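Local coordinates for protein dehydrogenase (Sinorhizobium meliloti, PDB 3UOE) that belongs to the LDH2/MDH2 family of malate/L-lactate dehydrogenases and probably catalyses an oxidation-reduction reaction, at residues Ala116-Val119 against Thr120-Leu124; Leu56-Ala59 against Glu60-Leu64. One frame throughout, in Å; residues are numbered along the deposited sequence.

Contact 1 (Ala116-Val119 against Thr120-Leu124); sequences AMRV and TRRIL
Ala-116 and Thr-120 meet one turn apart on helix 109-127, where the carbonyl oxygen of Ala-116 takes two bonds from a single residue. Thr-120 N donates to Ala-116 O at 2.9 Å, and Thr-120 OG1 reaches the same Ala-116 O, also at 2.9 Å, from the opposite face of the carbonyl plane. The threonine hydroxyl sits between its own backbone N and carbonyl carbon (chi1 59°), a position that turns it back along the helix. A valine here would probably leave Ala-116 O without its second bond, and nothing polar to fix the rotation of the side chain. The small Ala-116 and Thr-120 suit the buried side, where the side chains of both touch Ala-132 of strand 129-137. Met-117, a selenomethionine in this crystal, contributes its carbonyl: Arg-121 N binds Met-117 O at 2.9 Å, while the long selenomethionine side chain packs on Leu-288 and Leu-290. Arg-118 belongs to the outer side and runs alongside Arg-122, their guanidinium planes 28° apart. Arg-118 NH1 is modelled 2.9 Å from Arg-122 NH1, a doubtful approach of two donors; Arg-118 NH2 has a long, weak ion pair with Asp-115. Val-119 lies against both arginines: its CG2 lies over one face of the Arg-118 guanidinium, toward the rim, and meets the edge of the Arg-122 guanidinium, 3.6 Å from NH1. The extended Arg-121 leads away to a salt bridge with Asp-153. The helix of this beta-alpha-beta unit is thus amphipathic: small and apolar groups face the sheet, the buried hydroxyl of Thr-120 is satisfied within the helix, and the arginines lie outward, where these acids and solvent would probably offset their like charges.

Contact 2 (Leu56-Ala59 against Glu60-Leu64); sequences LLEA and ELRGL
The guanidinium of Arg-62 carries the carboxylate oxygen OE1 of Glu-58 over one face, the two planar groups turned 50° apart. Glu-58 OE1 stands 2.7 Å from Arg-62 NH1 and 3.0 Å from Arg-62 CZ in a salt bridge, which suggests that charge, more than an N-H aimed in the guanidinium plane, holds the pair. The glutamate folds back at chi2 (-62°), which brings its acid end over the arginine one turn later. Both groups have second mates of opposite charge: Glu-58 OE2 pairs with Arg-333 of helix 327-339, and Arg-62 NH2 with Glu-148, so the buried Glu-58 and Arg-62 are each tied to a further opposite charge, beside Met-142. At the backbone, helix 46-61 ends in a Schellman motif. Leu-64 N binds Ala-59 O at 2.8 Å, and Gly-63 N binds Glu-60 O at 3.1 Å. Gly-63 is the C-prime residue, with a positive phi of 80° that glycine adopts readily. As is usual for this motif, apolar side chains bracket the turn, with Ala-59 CB 4.4 Å from Leu-64 CB. Leu-61 lays CG against the carbonyl oxygen of Leu-57, at 3.2 Å, and both leucines reach Ile-341, apolar residues fitting an apolar neighbour. Glu-60 passes Leu-56 O with its CG, 3.3 Å away, and its end leads off to Leu-69, whose backbone N-H OE2 accepts.

Overall arrangement
Both contacts are local, between residues about a turn apart, but in different settings. Contact 2, its centre about 11 Å from that of the chain, is largely buried; contact 1, its centre about 20 Å out, has one side against the mixed sheet and the other toward solvent. Their centres are about 26 Å apart and they do not touch, nor do they share an element: contact 1 stays within helix 109-127, while contact 2 runs over the end of helix 46-61. In contact 2 an acid-arginine pair lies within the contact itself and reaches helix 327-339; in contact 1 Arg-121 finds its acid, Asp-153, outside the segments, and the apolar groups lie against strands.

Contact 1 (Ala116-Val119 against Thr120-Leu124)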
loop_
_atom_site.group_PDB
_atom_site.type_symbol
_atom_site.label_atom_id
_atom_site.label_comp_id
_atom_site.label_asym_id
_atom_site.label_seq_id
_atom_site.Cartn_x
_atom_site.Cartn_y
_atom_site.Cartn_z
ATOM N N ALA A 116 -3.771 -9.163 -19.370
ATOM C CA ALA A 116 -4.517 -8.063 -18.771
ATOM C C ALA A 116 -3.731 -6.762 -18.873
ATOM O O ALA A 116 -4.298 -5.695 -19.121
ATOM C CB ALA A 116 -4.825 -8.376 -17.315
HETATM N N MSE A 117 -2.422 -6.856 -18.673
HETATM C CA MSE A 117 -1.565 -5.686 -18.777
HETATM C C MSE A 117 -1.543 -5.148 -20.205
HETATM O O MSE A 117 -1.631 -3.937 -20.421
HETATM C CB MSE A 117 -0.142 -5.992 -18.300
HETATM C CG MSE A 117 0.752 -4.764 -18.312
HETATM SE SE MSE A 117 2.543 -4.994 -17.536
HETATM C CE MSE A 117 2.063 -6.004 -15.923
ATOM N N ARG A 118 -1.434 -6.043 -21.180
ATOM C CA ARG A 118 -1.419 -5.628 -22.578
ATOM C C ARG A 118 -2.709 -4.893 -22.935
ATOM O O ARG A 118 -2.687 -3.842 -23.576
ATOM C CB ARG A 118 -1.239 -6.835 -23.494
ATOM C CG ARG A 118 -1.576 -6.559 -24.960
ATOM C CD ARG A 118 -1.561 -7.846 -25.801
ATOM N NE ARG A 118 -2.707 -8.721 -25.533
ATOM C CZ ARG A 118 -3.904 -8.572 -26.092
ATOM N NH1 ARG A 118 -4.117 -7.578 -26.942
ATOM N NH2 ARG A 118 -4.889 -9.409 -25.793
ATOM N N VAL A 119 -3.833 -5.456 -22.506
ATOM C CA VAL A 119 -5.139 -4.891 -22.802
ATOM C C VAL A 119 -5.366 -3.558 -22.074
ATOM O O VAL A 119 -5.843 -2.591 -22.657
ATOM C CB VAL A 119 -6.262 -5.891 -22.442
ATOM C CG1 VAL A 119 -7.640 -5.212 -22.514
ATOM C CG2 VAL A 119 -6.192 -7.127 -23.350
ATOM N N THR A 120 -5.020 -3.497 -20.797
ATOM C CA THR A 120 -5.251 -2.266 -20.059
ATOM C C THR A 120 -4.329 -1.150 -20.534
ATOM O O THR A 120 -4.735 0.004 -20.586
ATOM C CB THR A 120 -5.131 -2.451 -18.533
ATOM O OG1 THR A 120 -3.822 -2.931 -18.210
ATOM C CG2 THR A 120 -6.166 -3.436 -18.047
ATOM N N ARG A 121 -3.097 -1.498 -20.894
ATOM C CA ARG A 121 -2.135 -0.505 -21.366
ATOM C C ARG A 121 -2.631 0.276 -22.596
ATOM O O ARG A 121 -2.355 1.469 -22.735
ATOM C CB ARG A 121 -0.781 -1.160 -21.663
ATOM C CG ARG A 121 0.300 -0.156 -21.996
ATOM C CD ARG A 121 1.619 -0.805 -22.377
ATOM N NE ARG A 121 2.577 0.204 -22.827
ATOM C CZ ARG A 121 3.745 -0.074 -23.401
ATOM N NH1 ARG A 121 4.104 -1.335 -23.602
ATOM N NH2 ARG A 121 4.553 0.911 -23.781
ATOM N N ARG A 122 -3.358 -0.407 -23.478
ATOM C CA ARG A 122 -3.889 0.209 -24.690
ATOM C C ARG A 122 -4.784 1.415 -24.385
ATOM O O ARG A 122 -4.789 2.405 -25.113
ATOM C CB ARG A 122 -4.672 -0.833 -25.495
ATOM C CG ARG A 122 -3.784 -1.861 -26.183
ATOM C CD ARG A 122 -4.419 -3.254 -26.208
ATOM N NE ARG A 122 -5.407 -3.414 -27.275
ATOM C CZ ARG A 122 -6.176 -4.493 -27.430
ATOM N NH1 ARG A 122 -6.081 -5.512 -26.585
ATOM N NH2 ARG A 122 -7.046 -4.555 -28.435
ATOM N N ILE A 123 -5.527 1.311 -23.292
ATOM C CA ILE A 123 -6.524 2.292 -22.886
ATOM C C ILE A 123 -5.909 3.534 -22.214
ATOM O O ILE A 123 -6.489 4.627 -22.239
ATOM C CB ILE A 123 -7.569 1.590 -21.960
ATOM C CG1 ILE A 123 -8.839 1.266 -22.739
ATOM C CG2 ILE A 123 -7.877 2.391 -20.704
ATOM C CD1 ILE A 123 -8.658 0.167 -23.753
ATOM N N LEU A 124 -4.720 3.361 -21.642
ATOM C CA LEU A 124 -4.046 4.404 -20.864
ATOM C C LEU A 124 -3.823 5.722 -21.605
ATOM O O LEU A 124 -3.866 6.801 -21.004
ATOM C CB LEU A 124 -2.706 3.884 -20.350
ATOM C CG LEU A 124 -2.663 3.065 -19.068
ATOM C CD1 LEU A 124 -1.198 2.896 -18.635
ATOM C CD2 LEU A 124 -3.467 3.738 -17.966
#

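Contact 2 (Leu56-Ala59 against Glu60-Leu64)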
loop_
_atom_site.group_PDB
_atom_site.type_symbol
_atom_site.label_atom_id
_atom_site.label_comp_id
_atom_site.label_asym_id
_atom_site.label_seq_id
_atom_site.Cartn_x
_atom_site.Cartn_y
_atom_site.Cartn_z
ATOM N N LEU A 56 9.149 -18.089 -12.257
ATOM C CA LEU A 56 9.729 -18.897 -11.194
ATOM C C LEU A 56 11.253 -18.772 -11.183
ATOM O O LEU A 56 11.865 -18.681 -10.132
ATOM C CB LEU A 56 9.299 -20.361 -11.355
ATOM C CG LEU A 56 7.780 -20.609 -11.378
ATOM C CD1 LEU A 56 7.462 -22.105 -11.349
ATOM C CD2 LEU A 56 7.053 -19.901 -10.213
ATOM N N LEU A 57 11.856 -18.747 -12.366
ATOM C CA LEU A 57 13.306 -18.579 -12.482
ATOM C C LEU A 57 13.778 -17.208 -11.983
ATOM O O LEU A 57 14.824 -17.100 -11.331
ATOM C CB LEU A 57 13.752 -18.808 -13.928
ATOM C CG LEU A 57 14.297 -20.204 -14.243
ATOM C CD1 LEU A 57 15.736 -20.309 -13.773
ATOM C CD2 LEU A 57 13.451 -21.313 -13.623
ATOM N N GLU A 58 13.007 -16.166 -12.289
ATOM C CA GLU A 58 13.340 -14.832 -11.814
ATOM C C GLU A 58 13.280 -14.784 -10.289
ATOM O O GLU A 58 14.126 -14.168 -9.649
ATOM C CB GLU A 58 12.418 -13.771 -12.429
ATOM C CG GLU A 58 12.689 -13.456 -13.902
ATOM C CD GLU A 58 14.085 -12.882 -14.160
ATOM O OE1 GLU A 58 14.637 -12.175 -13.297
ATOM O OE2 GLU A 58 14.636 -13.138 -15.246
ATOM N N ALA A 59 12.280 -15.441 -9.713
ATOM C CA ALA A 59 12.194 -15.565 -8.261
ATOM C C ALA A 59 13.457 -16.231 -7.702
ATOM O O ALA A 59 14.102 -15.680 -6.805
ATOM C CB ALA A 59 10.941 -16.347 -7.853
ATOM N N GLU A 60 13.797 -17.408 -8.234
ATOM C CA GLU A 60 15.026 -18.117 -7.859
ATOM C C GLU A 60 16.252 -17.206 -7.984
ATOM O O GLU A 60 17.009 -17.049 -7.035
ATOM C CB GLU A 60 15.233 -19.351 -8.737
ATOM C CG GLU A 60 14.163 -20.409 -8.610
ATOM C CD GLU A 60 14.201 -21.131 -7.272
ATOM O OE1 GLU A 60 15.084 -20.831 -6.445
ATOM O OE2 GLU A 60 13.346 -22.009 -7.052
ATOM N N LEU A 61 16.428 -16.597 -9.154
ATOM C CA LEU A 61 17.602 -15.754 -9.414
ATOM C C LEU A 61 17.709 -14.578 -8.446
ATOM O O LEU A 61 18.813 -14.130 -8.115
ATOM C CB LEU A 61 17.597 -15.230 -10.859
ATOM C CG LEU A 61 17.790 -16.210 -12.020
ATOM C CD1 LEU A 61 17.403 -15.551 -13.346
ATOM C CD2 LEU A 61 19.224 -16.762 -12.077
ATOM N N ARG A 62 16.561 -14.080 -7.991
ATOM C CA ARG A 62 16.532 -12.890 -7.143
ATOM C C ARG A 62 16.558 -13.201 -5.646
ATOM O O ARG A 62 16.425 -12.305 -4.817
ATOM C CB ARG A 62 15.319 -12.020 -7.479
ATOM C CG ARG A 62 15.369 -11.448 -8.882
ATOM C CD ARG A 62 14.061 -10.801 -9.280
ATOM N NE ARG A 62 14.291 -9.844 -10.350
ATOM C CZ ARG A 62 13.725 -9.905 -11.548
ATOM N NH1 ARG A 62 12.858 -10.869 -11.822
ATOM N NH2 ARG A 62 14.010 -8.990 -12.465
ATOM N N GLY A 63 16.724 -14.471 -5.304
ATOM C CA GLY A 63 16.782 -14.870 -3.909
ATOM C C GLY A 63 15.418 -14.989 -3.247
ATOM O O GLY A 63 15.298 -14.819 -2.034
ATOM N N LEU A 64 14.390 -15.288 -4.038
ATOM C CA LEU A 64 13.055 -15.529 -3.497
ATOM C C LEU A 64 12.569 -16.937 -3.864
ATOM O O LEU A 64 11.607 -17.097 -4.617
ATOM C CB LEU A 64 12.085 -14.472 -4.007
ATOM C CG LEU A 64 10.721 -14.380 -3.324
ATOM C CD1 LEU A 64 10.816 -13.653 -1.983
ATOM C CD2 LEU A 64 9.735 -13.678 -4.246
#